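Local coordinates for spore germination protein GerM (Bacillus subtilis subsp. subtilis str. 168, PDB 6GZB) that is of unknown biochemical function but affects both sporulation and germination, and is built around two tandem GerMN domains, at residues Ala102-Asp107 against Ala122-Glu127; Asn126-Tyr131 against Lys166-Gly171; Pro261-Gly266 against Pro303-Val308; Arg267-Phe272 against Ser309-Gly314. All coordinates share one frame; numbering follows the deposited sequence.

Contact 1: residues Ala102-Asp107 against Ala122-Glu127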
loop_
_atom_site.group_PDB
_atom_site.type_symbol
_atom_site.label_atom_id
_atom_site.label_comp_id
_atom_site.label_asym_id
_atom_site.label_seq_id
_atom_site.Cartn_x
_atom_site.Cartn_y
_atom_site.Cartn_z
ATOM N N ALA A 102 9.391 11.983 7.080
ATOM C CA ALA A 102 9.571 12.171 5.655
ATOM C C ALA A 102 10.643 11.229 5.130
ATOM O O ALA A 102 11.268 10.496 5.896
ATOM C CB ALA A 102 9.925 13.613 5.362
ATOM N N VAL A 103 10.840 11.224 3.819
ATOM C CA VAL A 103 11.540 10.116 3.161
ATOM C C VAL A 103 12.796 10.575 2.419
ATOM O O VAL A 103 13.851 9.955 2.518
ATOM C CB VAL A 103 10.611 9.406 2.158
ATOM C CG1 VAL A 103 11.361 8.312 1.411
ATOM C CG2 VAL A 103 9.411 8.819 2.874
ATOM N N LEU A 104 12.660 11.606 1.604
ATOM C CA LEU A 104 13.780 12.082 0.799
ATOM C C LEU A 104 14.631 13.054 1.609
ATOM O O LEU A 104 14.114 13.769 2.470
ATOM C CB LEU A 104 13.271 12.764 -0.465
ATOM C CG LEU A 104 12.407 11.882 -1.367
ATOM C CD1 LEU A 104 11.840 12.690 -2.525
ATOM C CD2 LEU A 104 13.207 10.681 -1.859
ATOM N N PRO A 105 15.949 13.062 1.357
ATOM C CA PRO A 105 16.868 13.927 2.097
ATOM C C PRO A 105 16.568 15.403 1.889
ATOM O O PRO A 105 16.046 15.791 0.842
ATOM C CB PRO A 105 18.236 13.566 1.518
ATOM C CG PRO A 105 18.062 12.190 0.952
ATOM C CD PRO A 105 16.660 12.165 0.430
ATOM N N ALA A 106 16.873 16.214 2.899
ATOM C CA ALA A 106 16.619 17.652 2.847
ATOM C C ALA A 106 17.245 18.271 1.609
ATOM O O ALA A 106 18.320 17.857 1.167
ATOM C CB ALA A 106 17.159 18.333 4.099
ATOM N N ASP A 107 16.525 19.222 1.024
ATOM C CA ASP A 107 17.016 20.012 -0.098
ATOM C C ASP A 107 17.046 19.219 -1.404
ATOM O O ASP A 107 17.554 19.705 -2.410
ATOM C CB ASP A 107 18.402 20.588 0.204
ATOM C CG ASP A 107 18.398 21.533 1.390
ATOM O OD1 ASP A 107 17.568 22.468 1.409
ATOM O OD2 ASP A 107 19.231 21.341 2.304
ATOM N N ALA A 122 11.290 10.285 -12.738
ATOM C CA ALA A 122 11.536 11.197 -11.638
ATOM C C ALA A 122 13.011 11.527 -11.588
ATOM O O ALA A 122 13.833 10.662 -11.291
ATOM C CB ALA A 122 11.091 10.575 -10.324
ATOM N N ASP A 123 13.338 12.781 -11.886
ATOM C CA ASP A 123 14.729 13.209 -12.017
ATOM C C ASP A 123 15.083 14.096 -10.826
ATOM O O ASP A 123 14.556 15.192 -10.683
ATOM C CB ASP A 123 14.919 13.971 -13.338
ATOM C CG ASP A 123 16.390 14.201 -13.692
ATOM O OD1 ASP A 123 17.275 13.840 -12.887
ATOM O OD2 ASP A 123 16.660 14.801 -14.753
ATOM N N PHE A 124 15.955 13.594 -9.960
ATOM C CA PHE A 124 16.220 14.222 -8.666
ATOM C C PHE A 124 17.527 15.009 -8.709
ATOM O O PHE A 124 18.442 14.688 -9.469
ATOM C CB PHE A 124 16.311 13.154 -7.565
ATOM C CG PHE A 124 15.011 12.447 -7.295
ATOM C CD1 PHE A 124 14.087 12.983 -6.415
ATOM C CD2 PHE A 124 14.739 11.215 -7.872
ATOM C CE1 PHE A 124 12.899 12.327 -6.148
ATOM C CE2 PHE A 124 13.545 10.552 -7.609
ATOM C CZ PHE A 124 12.629 11.107 -6.740
ATOM N N SER A 125 17.640 15.996 -7.832
ATOM C CA SER A 125 18.906 16.662 -7.597
ATOM C C SER A 125 19.850 15.754 -6.806
ATOM O O SER A 125 19.452 14.686 -6.337
ATOM C CB SER A 125 18.675 17.972 -6.850
ATOM O OG SER A 125 18.334 17.745 -5.495
ATOM N N ASN A 126 21.090 16.202 -6.632
ATOM C CA ASN A 126 22.138 15.355 -6.077
ATOM C C ASN A 126 21.955 15.068 -4.593
ATOM O O ASN A 126 22.509 14.090 -4.076
ATOM C CB ASN A 126 23.517 15.970 -6.314
ATOM C CG ASN A 126 24.639 14.970 -6.104
ATOM O OD1 ASN A 126 25.400 15.062 -5.138
ATOM N ND2 ASN A 126 24.703 13.966 -6.969
ATOM N N GLU A 127 21.194 15.916 -3.906
ATOM C CA GLU A 127 20.884 15.687 -2.483
ATOM C C GLU A 127 20.152 14.363 -2.257
ATOM O O GLU A 127 20.139 13.833 -1.137
ATOM C CB GLU A 127 20.031 16.828 -1.934
ATOM C CG GLU A 127 20.801 18.114 -1.705
ATOM C CD GLU A 127 20.919 18.963 -2.953
ATOM O OE1 GLU A 127 20.393 18.555 -4.016
ATOM O OE2 GLU A 127 21.518 20.055 -2.859
#
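L104 and F124 meet at the close-packed end of this contact, where CD1 of the leucine lies 3.8 Å from CE1 of the phenylalanine ring and the two side chains cross at about a right angle. The neighbouring P105 is just as intimate with the backbone: its CB lies 3.3 Å from O of E127, in the 3-10 segment that starts at N126. Toward solvent the fit changes character. There E127 lies against the A106-D107 backbone, its CB 3.7 Å from O of A106, and no hydrogen bond joins the two segments. The glutamate chain is bent about CB-CG (chi2 85°), which brings OE1 to the hydroxyl of S125; this donates a 2.7 Å bond from OG to OE1 and itself accepts from the N-H of T109. Replacing E127 with an alanine would probably leave the S125 hydroxyl without this acceptor and uncover the backbone of A106 and D107. The two ends therefore differ in kind, apolar inside and polar outside. L104 rests on I139 of helix 136-147, while F124, at the end of strand 119-124, packs on L83 of helix 78-84 and stacks with F128.

Contact 2: residues Asn126-Tyr131 against Lys166-Gly171; sequences NEFKNY and KEMPVG
The phenol oxygen of Y131 joins a backbone amide of one loop to a helix-end carboxylate: N-H of V170 donates to it (N to OH 3.2 Å, angle at hydrogen 163°), and E136 at the start of helix 136-147 is its other hydrogen-bond partner. The same E136 carboxylate also takes the N-H of G171, so tyrosine and loop are tied to one group. The aromatic ring adds a second grip. V170 sets CG2 over one of its faces, 3.6 Å from the centroid of the Y131 ring, in a CH-pi contact. CG of Y131 stands between its own backbone N and carbonyl carbon (chi1 60°), which directs the ring toward the 166-171 loop. M168 doubles back on itself, bent at both chi2 and chi3, and its CE touches two aromatics, 3.8 Å from CE2 of F128 and 3.8 Å from CZ of Y131. P169 CG lies 4.0 Å from CG of K129, the two crossing at a slant. M168 on F128 is a Met-aromatic contact, SD at the ring edge, and segment 126-131 opens the beta-alpha-beta crossover from strand 119-124 through helix 136-147 to parallel strand 155-160, with the loop after strand 163-164 packed on it.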
loop_
_atom_site.group_PDB
_atom_site.type_symbol
_atom_site.label_atom_id
_atom_site.label_comp_id
_atom_site.label_asym_id
_atom_site.label_seq_id
_atom_site.Cartn_x
_atom_site.Cartn_y
_atom_site.Cartn_z
ATOM N N ASN A 126 21.090 16.202 -6.632
ATOM C CA ASN A 126 22.138 15.355 -6.077
ATOM C C ASN A 126 21.955 15.068 -4.593
ATOM O O ASN A 126 22.509 14.090 -4.076
ATOM C CB ASN A 126 23.517 15.970 -6.314
ATOM C CG ASN A 126 24.639 14.970 -6.104
ATOM O OD1 ASN A 126 25.400 15.062 -5.138
ATOM N ND2 ASN A 126 24.703 13.966 -6.969
ATOM N N GLU A 127 21.194 15.916 -3.906
ATOM C CA GLU A 127 20.884 15.687 -2.483
ATOM C C GLU A 127 20.152 14.363 -2.257
ATOM O O GLU A 127 20.139 13.833 -1.137
ATOM C CB GLU A 127 20.031 16.828 -1.934
ATOM C CG GLU A 127 20.801 18.114 -1.705
ATOM C CD GLU A 127 20.919 18.963 -2.953
ATOM O OE1 GLU A 127 20.393 18.555 -4.016
ATOM O OE2 GLU A 127 21.518 20.055 -2.859
ATOM N N PHE A 128 19.525 13.846 -3.316
ATOM C CA PHE A 128 18.859 12.544 -3.277
ATOM C C PHE A 128 19.763 11.457 -2.691
ATOM O O PHE A 128 19.277 10.471 -2.134
ATOM C CB PHE A 128 18.412 12.151 -4.689
ATOM C CG PHE A 128 17.666 10.845 -4.757
ATOM C CD1 PHE A 128 16.300 10.803 -4.540
ATOM C CD2 PHE A 128 18.322 9.666 -5.099
ATOM C CE1 PHE A 128 15.602 9.610 -4.639
ATOM C CE2 PHE A 128 17.629 8.472 -5.217
ATOM C CZ PHE A 128 16.271 8.439 -4.972
ATOM N N LYS A 129 21.076 11.653 -2.799
ATOM C CA LYS A 129 22.036 10.652 -2.354
ATOM C C LYS A 129 22.229 10.650 -0.847
ATOM O O LYS A 129 22.804 9.706 -0.306
ATOM C CB LYS A 129 23.385 10.866 -3.031
ATOM C CG LYS A 129 23.352 10.693 -4.535
ATOM C CD LYS A 129 24.756 10.738 -5.124
ATOM C CE LYS A 129 24.713 10.618 -6.637
ATOM N NZ LYS A 129 25.899 11.227 -7.298
ATOM N N ASN A 130 21.733 11.682 -0.167
ATOM C CA ASN A 130 22.086 11.912 1.235
ATOM C C ASN A 130 21.163 11.193 2.211
ATOM O O ASN A 130 20.680 11.795 3.162
ATOM C CB ASN A 130 22.062 13.403 1.557
ATOM C CG ASN A 130 23.088 14.189 0.772
ATOM O OD1 ASN A 130 24.114 13.654 0.354
ATOM N ND2 ASN A 130 22.799 15.464 0.542
ATOM N N TYR A 131 20.956 9.899 2.001
ATOM C CA TYR A 131 20.132 9.097 2.893
ATOM C C TYR A 131 20.983 8.031 3.576
ATOM O O TYR A 131 22.075 7.719 3.117
ATOM C CB TYR A 131 18.991 8.449 2.105
ATOM C CG TYR A 131 19.446 7.527 0.991
ATOM C CD1 TYR A 131 19.757 6.206 1.246
ATOM C CD2 TYR A 131 19.540 7.979 -0.314
ATOM C CE1 TYR A 131 20.141 5.352 0.230
ATOM C CE2 TYR A 131 19.925 7.135 -1.337
ATOM C CZ TYR A 131 20.264 5.830 -1.051
ATOM O OH TYR A 131 20.669 4.971 -2.053
ATOM N N LYS A 166 20.264 2.441 -12.471
ATOM C CA LYS A 166 20.076 0.998 -12.500
ATOM C C LYS A 166 20.253 0.416 -11.105
ATOM O O LYS A 166 19.835 -0.704 -10.842
ATOM C CB LYS A 166 21.080 0.352 -13.461
ATOM C CG LYS A 166 20.848 0.701 -14.925
ATOM C CD LYS A 166 22.117 0.532 -15.753
ATOM C CE LYS A 166 22.421 -0.932 -16.029
ATOM N NZ LYS A 166 23.781 -1.111 -16.605
ATOM N N GLU A 167 20.873 1.178 -10.211
ATOM C CA GLU A 167 20.908 0.817 -8.803
ATOM C C GLU A 167 20.887 2.063 -7.929
ATOM O O GLU A 167 21.155 3.159 -8.403
ATOM C CB GLU A 167 22.156 -0.006 -8.501
ATOM C CG GLU A 167 23.457 0.736 -8.727
ATOM C CD GLU A 167 24.670 -0.159 -8.549
ATOM O OE1 GLU A 167 24.539 -1.384 -8.727
ATOM O OE2 GLU A 167 25.758 0.367 -8.241
ATOM N N MET A 168 20.511 1.903 -6.664
ATOM C CA MET A 168 20.518 3.025 -5.738
ATOM C C MET A 168 21.960 3.322 -5.327
ATOM O O MET A 168 22.768 2.414 -5.207
ATOM C CB MET A 168 19.651 2.719 -4.514
ATOM C CG MET A 168 18.156 2.754 -4.785
ATOM S SD MET A 168 17.540 4.415 -5.139
ATOM C CE MET A 168 17.431 5.103 -3.492
ATOM N N PRO A 169 22.290 4.605 -5.151
ATOM C CA PRO A 169 23.682 5.046 -5.074
ATOM C C PRO A 169 24.413 4.591 -3.812
ATOM O O PRO A 169 25.590 4.269 -3.875
ATOM C CB PRO A 169 23.576 6.576 -5.104
ATOM C CG PRO A 169 22.172 6.879 -4.712
ATOM C CD PRO A 169 21.359 5.737 -5.246
ATOM N N VAL A 170 23.739 4.596 -2.668
ATOM C CA VAL A 170 24.435 4.432 -1.397
ATOM C C VAL A 170 24.785 2.970 -1.130
ATOM O O VAL A 170 25.905 2.660 -0.740
ATOM C CB VAL A 170 23.608 4.987 -0.223
ATOM C CG1 VAL A 170 24.231 4.599 1.108
ATOM C CG2 VAL A 170 23.480 6.494 -0.344
ATOM N N GLY A 171 23.835 2.072 -1.361
ATOM C CA GLY A 171 24.012 0.666 -1.016
ATOM C C GLY A 171 23.893 -0.282 -2.196
ATOM O O GLY A 171 24.043 -1.486 -2.043
#

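Contact 3: residues Pro261-Gly266 against Pro303-Val308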
loop_
_atom_site.group_PDB
_atom_site.type_symbol
_atom_site.label_atom_id
_atom_site.label_comp_id
_atom_site.label_asym_id
_atom_site.label_seq_id
_atom_site.Cartn_x
_atom_site.Cartn_y
_atom_site.Cartn_z
ATOM N N PRO A 261 -13.869 -18.181 -4.387
ATOM C CA PRO A 261 -14.243 -16.830 -4.747
ATOM C C PRO A 261 -14.695 -16.783 -6.186
ATOM O O PRO A 261 -14.191 -17.543 -7.003
ATOM C CB PRO A 261 -12.944 -16.025 -4.564
ATOM C CG PRO A 261 -11.891 -16.992 -4.139
ATOM C CD PRO A 261 -12.578 -18.237 -3.686
ATOM N N LYS A 262 -15.647 -15.908 -6.489
ATOM C CA LYS A 262 -16.004 -15.630 -7.872
ATOM C C LYS A 262 -15.554 -14.229 -8.233
ATOM O O LYS A 262 -15.512 -13.339 -7.382
ATOM C CB LYS A 262 -17.517 -15.733 -8.092
ATOM C CG LYS A 262 -18.227 -16.852 -7.349
ATOM C CD LYS A 262 -19.738 -16.665 -7.452
ATOM C CE LYS A 262 -20.476 -17.979 -7.661
ATOM N NZ LYS A 262 -20.555 -18.781 -6.407
ATOM N N ILE A 263 -15.233 -14.033 -9.503
ATOM C CA ILE A 263 -14.964 -12.703 -10.002
ATOM C C ILE A 263 -15.677 -12.472 -11.322
ATOM O O ILE A 263 -15.691 -13.332 -12.196
ATOM C CB ILE A 263 -13.454 -12.435 -10.147
ATOM C CG1 ILE A 263 -13.230 -11.016 -10.680
ATOM C CG2 ILE A 263 -12.805 -13.465 -11.056
ATOM C CD1 ILE A 263 -11.840 -10.477 -10.418
ATOM N N LYS A 264 -16.301 -11.309 -11.442
ATOM C CA LYS A 264 -17.075 -10.970 -12.615
ATOM C C LYS A 264 -17.029 -9.466 -12.808
ATOM O O LYS A 264 -17.503 -8.709 -11.962
ATOM C CB LYS A 264 -18.527 -11.434 -12.448
ATOM C CG LYS A 264 -19.367 -11.297 -13.714
ATOM C CD LYS A 264 -20.838 -11.008 -13.417
ATOM C CE LYS A 264 -21.587 -12.245 -12.942
ATOM N NZ LYS A 264 -23.053 -12.152 -13.200
ATOM N N ASP A 265 -16.395 -9.034 -13.890
ATOM C CA ASP A 265 -16.287 -7.614 -14.199
ATOM C C ASP A 265 -15.588 -6.837 -13.086
ATOM O O ASP A 265 -15.947 -5.699 -12.803
ATOM C CB ASP A 265 -17.676 -7.022 -14.447
ATOM C CG ASP A 265 -17.910 -6.689 -15.904
ATOM O OD1 ASP A 265 -17.390 -5.647 -16.359
ATOM O OD2 ASP A 265 -18.592 -7.474 -16.596
ATOM N N GLY A 266 -14.580 -7.450 -12.470
ATOM C CA GLY A 266 -13.770 -6.772 -11.461
ATOM C C GLY A 266 -14.376 -6.826 -10.070
ATOM O O GLY A 266 -13.859 -6.216 -9.134
ATOM N N PRO A 303 -4.689 -7.348 -9.733
ATOM C CA PRO A 303 -5.066 -6.990 -11.093
ATOM C C PRO A 303 -6.513 -7.283 -11.377
ATOM O O PRO A 303 -6.985 -8.351 -11.075
ATOM C CB PRO A 303 -4.153 -7.861 -11.950
ATOM C CG PRO A 303 -3.128 -8.405 -11.027
ATOM C CD PRO A 303 -3.788 -8.497 -9.709
ATOM N N ASP A 304 -7.167 -6.266 -11.903
ATOM C CA ASP A 304 -8.559 -6.238 -12.301
ATOM C C ASP A 304 -9.602 -6.345 -11.196
ATOM O O ASP A 304 -10.741 -6.593 -11.482
ATOM C CB ASP A 304 -8.860 -7.236 -13.417
ATOM C CG ASP A 304 -7.874 -7.159 -14.559
ATOM O OD1 ASP A 304 -7.693 -6.092 -15.138
ATOM O OD2 ASP A 304 -7.291 -8.192 -14.877
ATOM N N VAL A 305 -9.222 -6.159 -9.944
ATOM C CA VAL A 305 -10.185 -6.213 -8.874
ATOM C C VAL A 305 -10.577 -4.795 -8.537
ATOM O O VAL A 305 -9.747 -4.006 -8.193
ATOM C CB VAL A 305 -9.640 -6.914 -7.644
ATOM C CG1 VAL A 305 -10.618 -6.817 -6.502
ATOM C CG2 VAL A 305 -9.308 -8.345 -7.939
ATOM N N LYS A 306 -11.856 -4.487 -8.645
ATOM C CA LYS A 306 -12.347 -3.135 -8.381
ATOM C C LYS A 306 -13.247 -3.064 -7.153
ATOM O O LYS A 306 -13.373 -2.008 -6.531
ATOM C CB LYS A 306 -13.090 -2.599 -9.605
ATOM C CG LYS A 306 -12.232 -2.525 -10.863
ATOM C CD LYS A 306 -11.004 -1.642 -10.666
ATOM C CE LYS A 306 -10.349 -1.258 -11.988
ATOM N NZ LYS A 306 -8.880 -1.039 -11.843
ATOM N N SER A 307 -13.852 -4.187 -6.782
ATOM C CA SER A 307 -14.785 -4.195 -5.660
ATOM C C SER A 307 -14.940 -5.588 -5.077
ATOM O O SER A 307 -14.596 -6.582 -5.713
ATOM C CB SER A 307 -16.152 -3.666 -6.107
ATOM O OG SER A 307 -16.788 -4.577 -6.988
ATOM N N VAL A 308 -15.453 -5.652 -3.856
ATOM C CA VAL A 308 -15.568 -6.907 -3.125
ATOM C C VAL A 308 -16.933 -6.989 -2.458
ATOM O O VAL A 308 -17.319 -6.089 -1.714
ATOM C CB VAL A 308 -14.500 -7.017 -2.020
ATOM C CG1 VAL A 308 -14.548 -8.390 -1.358
ATOM C CG2 VAL A 308 -13.126 -6.707 -2.580
#
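I263 and V305 are the pair of side chains that meet across this contact, and they do so at a slant: CD1 of the isoleucine lies 4.1 Å from CG2 of the valine. The isoleucine reaches there because its CG1 stands opposite the backbone N (chi1 180°), carrying the long branch toward the other segment, and V268 of the next strand touches both residues. The ends of K306 and D304 lead away, the lysine bending at chi2 to take its amine outward. What fills the centre is G266. Its CA comes 3.0 Å from O of D304 in a CA-H...O contact, and a beta carbon on it would lie tight against that oxygen and against CG of K306. Its phi is positive, 85°, and D265-G266 form the type I' turn of the beta-hairpin between strands 262-264 and 267-272. The G266 carbonyl accepts two successive amides: N of K306 at 2.7 Å from O of G266, in the carbonyl plane and on a lone pair, and N of S307 at 3.1 Å from that oxygen, tilted out of the plane. The chemistry thus implies a join made mainly by main-chain polar groups, with one carbonyl fixing the run-in to strand 307-312.

Contact 4: residues Arg267-Phe272 against Ser309-Gly314; sequences RVTLDF and SVKVNG. With ACT (acetate ion), chain F.
T269 and S309 begin a run of four parallel bridges that joins strand 267-272 to strand 307-312, the neighbouring parallel strands of a beta-alpha-beta crossover whose helix is 289-299. The axes of the short segments 267-272 and 309-312 pass 4.4 Å apart at 22°. Main-chain hydrogen bonds form the first group. The ladder alternates from strand to strand, from N of S309 to O of V268 (2.7 Å) through L270 and K311 to N of F272 on O of K311 (2.8 Å), and N313 extends it by donating its N-H to the F272 carbonyl. A side-chain bond comes next. D271 places CG opposite its backbone N (chi1 -165°), which swings the carboxylate over the strand end, and OD1 receives N of G314 at 2.8 Å on its syn side. OD2 is held by S259. An alanine in place of D271 is likely to leave the G314 amide and the S259 hydroxyl each without this acceptor, freeing the turn after V312 to shift. Apolar contacts divide between the two faces of the sheet. On one, T269 CG2 meets CE of the extended K311 chain at 3.8 Å; on the other, F272 CE2 lies 4.1 Å from CG1 of V310, and the face that L270 and F272 share is packed by I234 of helix 229-239 and I295 of helix 289-299. The F272 ring also has the carbonyl of K311 at its edge, with CD2 of F272 3.6 Å from O of K311.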
loop_
_atom_site.group_PDB
_atom_site.type_symbol
_atom_site.label_atom_id
_atom_site.label_comp_id
_atom_site.label_asym_id
_atom_site.label_seq_id
_atom_site.Cartn_x
_atom_site.Cartn_y
_atom_site.Cartn_z
ATOM N N ARG A 267 -15.497 -7.529 -9.943
ATOM C CA ARG A 267 -16.179 -7.655 -8.665
ATOM C C ARG A 267 -15.911 -9.028 -8.107
ATOM O O ARG A 267 -16.258 -10.031 -8.716
ATOM C CB ARG A 267 -17.686 -7.423 -8.813
ATOM C CG ARG A 267 -18.014 -6.066 -9.426
ATOM C CD ARG A 267 -19.479 -5.682 -9.299
ATOM N NE ARG A 267 -19.904 -4.881 -10.445
ATOM C CZ ARG A 267 -21.008 -4.141 -10.481
ATOM N NH1 ARG A 267 -21.819 -4.088 -9.432
ATOM N NH2 ARG A 267 -21.305 -3.455 -11.577
ATOM N N VAL A 268 -15.272 -9.072 -6.945
ATOM C CA VAL A 268 -15.003 -10.329 -6.275
ATOM C C VAL A 268 -16.088 -10.607 -5.257
ATOM O O VAL A 268 -16.466 -9.727 -4.479
ATOM C CB VAL A 268 -13.637 -10.292 -5.563
ATOM C CG1 VAL A 268 -13.405 -11.567 -4.766
ATOM C CG2 VAL A 268 -12.527 -10.069 -6.584
ATOM N N THR A 269 -16.545 -11.852 -5.224
ATOM C CA THR A 269 -17.484 -12.288 -4.207
ATOM C C THR A 269 -16.845 -13.299 -3.276
ATOM O O THR A 269 -16.354 -14.336 -3.717
ATOM C CB THR A 269 -18.737 -12.909 -4.846
ATOM O OG1 THR A 269 -19.407 -11.912 -5.622
ATOM C CG2 THR A 269 -19.688 -13.427 -3.777
ATOM N N LEU A 270 -16.825 -12.968 -1.988
ATOM C CA LEU A 270 -16.271 -13.849 -0.978
ATOM C C LEU A 270 -17.383 -14.450 -0.138
ATOM O O LEU A 270 -18.349 -13.775 0.220
ATOM C CB LEU A 270 -15.310 -13.078 -0.060
ATOM C CG LEU A 270 -14.166 -12.318 -0.728
ATOM C CD1 LEU A 270 -13.406 -11.499 0.306
ATOM C CD2 LEU A 270 -13.231 -13.285 -1.437
ATOM N N ASP A 271 -17.197 -15.705 0.236
ATOM C CA ASP A 271 -18.163 -16.420 1.038
ATOM C C ASP A 271 -17.444 -16.964 2.255
ATOM O O ASP A 271 -16.602 -17.846 2.138
ATOM C CB ASP A 271 -18.772 -17.564 0.220
ATOM C CG ASP A 271 -20.038 -18.127 0.846
ATOM O OD1 ASP A 271 -20.494 -17.595 1.884
ATOM O OD2 ASP A 271 -20.571 -19.110 0.290
ATOM N N PHE A 272 -17.688 -16.358 3.386
ATOM C CA PHE A 272 -16.991 -16.707 4.578
ATOM C C PHE A 272 -17.727 -17.637 5.485
ATOM O O PHE A 272 -18.886 -17.876 5.344
ATOM C CB PHE A 272 -16.753 -15.445 5.397
ATOM C CG PHE A 272 -15.736 -14.520 4.836
ATOM C CD1 PHE A 272 -14.410 -14.749 5.031
ATOM C CD2 PHE A 272 -16.116 -13.398 4.169
ATOM C CE1 PHE A 272 -13.473 -13.900 4.540
ATOM C CE2 PHE A 272 -15.190 -12.540 3.665
ATOM C CZ PHE A 272 -13.865 -12.792 3.855
ATOM N N SER A 309 -17.660 -8.067 -2.738
ATOM C CA SER A 309 -18.907 -8.368 -2.046
ATOM C C SER A 309 -18.653 -9.493 -1.078
ATOM O O SER A 309 -17.917 -10.438 -1.390
ATOM C CB SER A 309 -19.990 -8.801 -3.044
ATOM O OG SER A 309 -20.219 -7.795 -4.013
ATOM N N VAL A 310 -19.260 -9.399 0.098
ATOM C CA VAL A 310 -19.000 -10.367 1.151
ATOM C C VAL A 310 -20.276 -11.066 1.582
ATOM O O VAL A 310 -21.322 -10.442 1.716
ATOM C CB VAL A 310 -18.320 -9.712 2.368
ATOM C CG1 VAL A 310 -16.935 -9.186 1.983
ATOM C CG2 VAL A 310 -19.192 -8.595 2.926
ATOM N N LYS A 311 -20.186 -12.380 1.738
ATOM C CA LYS A 311 -21.289 -13.184 2.224
ATOM C C LYS A 311 -20.785 -14.046 3.345
ATOM O O LYS A 311 -19.582 -14.260 3.473
ATOM C CB LYS A 311 -21.846 -14.086 1.118
ATOM C CG LYS A 311 -22.349 -13.324 -0.097
ATOM C CD LYS A 311 -23.029 -14.242 -1.102
ATOM C CE LYS A 311 -23.222 -13.531 -2.434
ATOM N NZ LYS A 311 -24.051 -14.317 -3.382
ATOM N N VAL A 312 -21.712 -14.549 4.155
ATOM C CA VAL A 312 -21.391 -15.574 5.135
ATOM C C VAL A 312 -22.274 -16.798 4.909
ATOM O O VAL A 312 -23.495 -16.685 4.826
ATOM C CB VAL A 312 -21.548 -15.051 6.573
ATOM C CG1 VAL A 312 -22.867 -14.312 6.741
ATOM C CG2 VAL A 312 -21.428 -16.191 7.567
ATOM N N ASN A 313 -21.628 -17.934 4.664
ATOM C CA ASN A 313 -22.314 -19.196 4.417
ATOM C C ASN A 313 -23.452 -19.041 3.423
ATOM O O ASN A 313 -24.541 -19.561 3.632
ATOM C CB ASN A 313 -22.835 -19.781 5.724
ATOM C CG ASN A 313 -21.740 -20.428 6.545
ATOM O OD1 ASN A 313 -20.972 -21.251 6.045
ATOM N ND2 ASN A 313 -21.671 -20.066 7.818
ATOM N N GLY A 314 -23.187 -18.338 2.329
ATOM C CA GLY A 314 -24.111 -18.297 1.203
ATOM C C GLY A 314 -24.933 -17.022 1.107
ATOM O O GLY A 314 -25.490 -16.728 0.053
HETATM C C ACT F . -19.343 -22.228 9.636
HETATM O O ACT F . -18.905 -22.258 10.805
HETATM O OXT ACT F . -20.187 -21.387 9.284
HETATM C CH3 ACT F . -18.837 -23.196 8.609
#

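How the contacts relate
From the N terminus, contact 1 closes the loop from 102-107 to the end of strand 119-124, and contact 2 takes over where it ends: the two share N126 and E127, and P105 of the first packs on N130 of the second. Contact 2 then spans helix 136-147 and strands 155-160 and 163-164. Much later in the chain, contacts 3 and 4 cross, since 261-266 and 267-272 come before 303-308 and 309-314 in alternating order. They join in one sheet, with strand 307-312 serving both. The two pairs lie on opposite sides of the chain's centre, the centres of contacts 1 and 3 being about 38 Å apart.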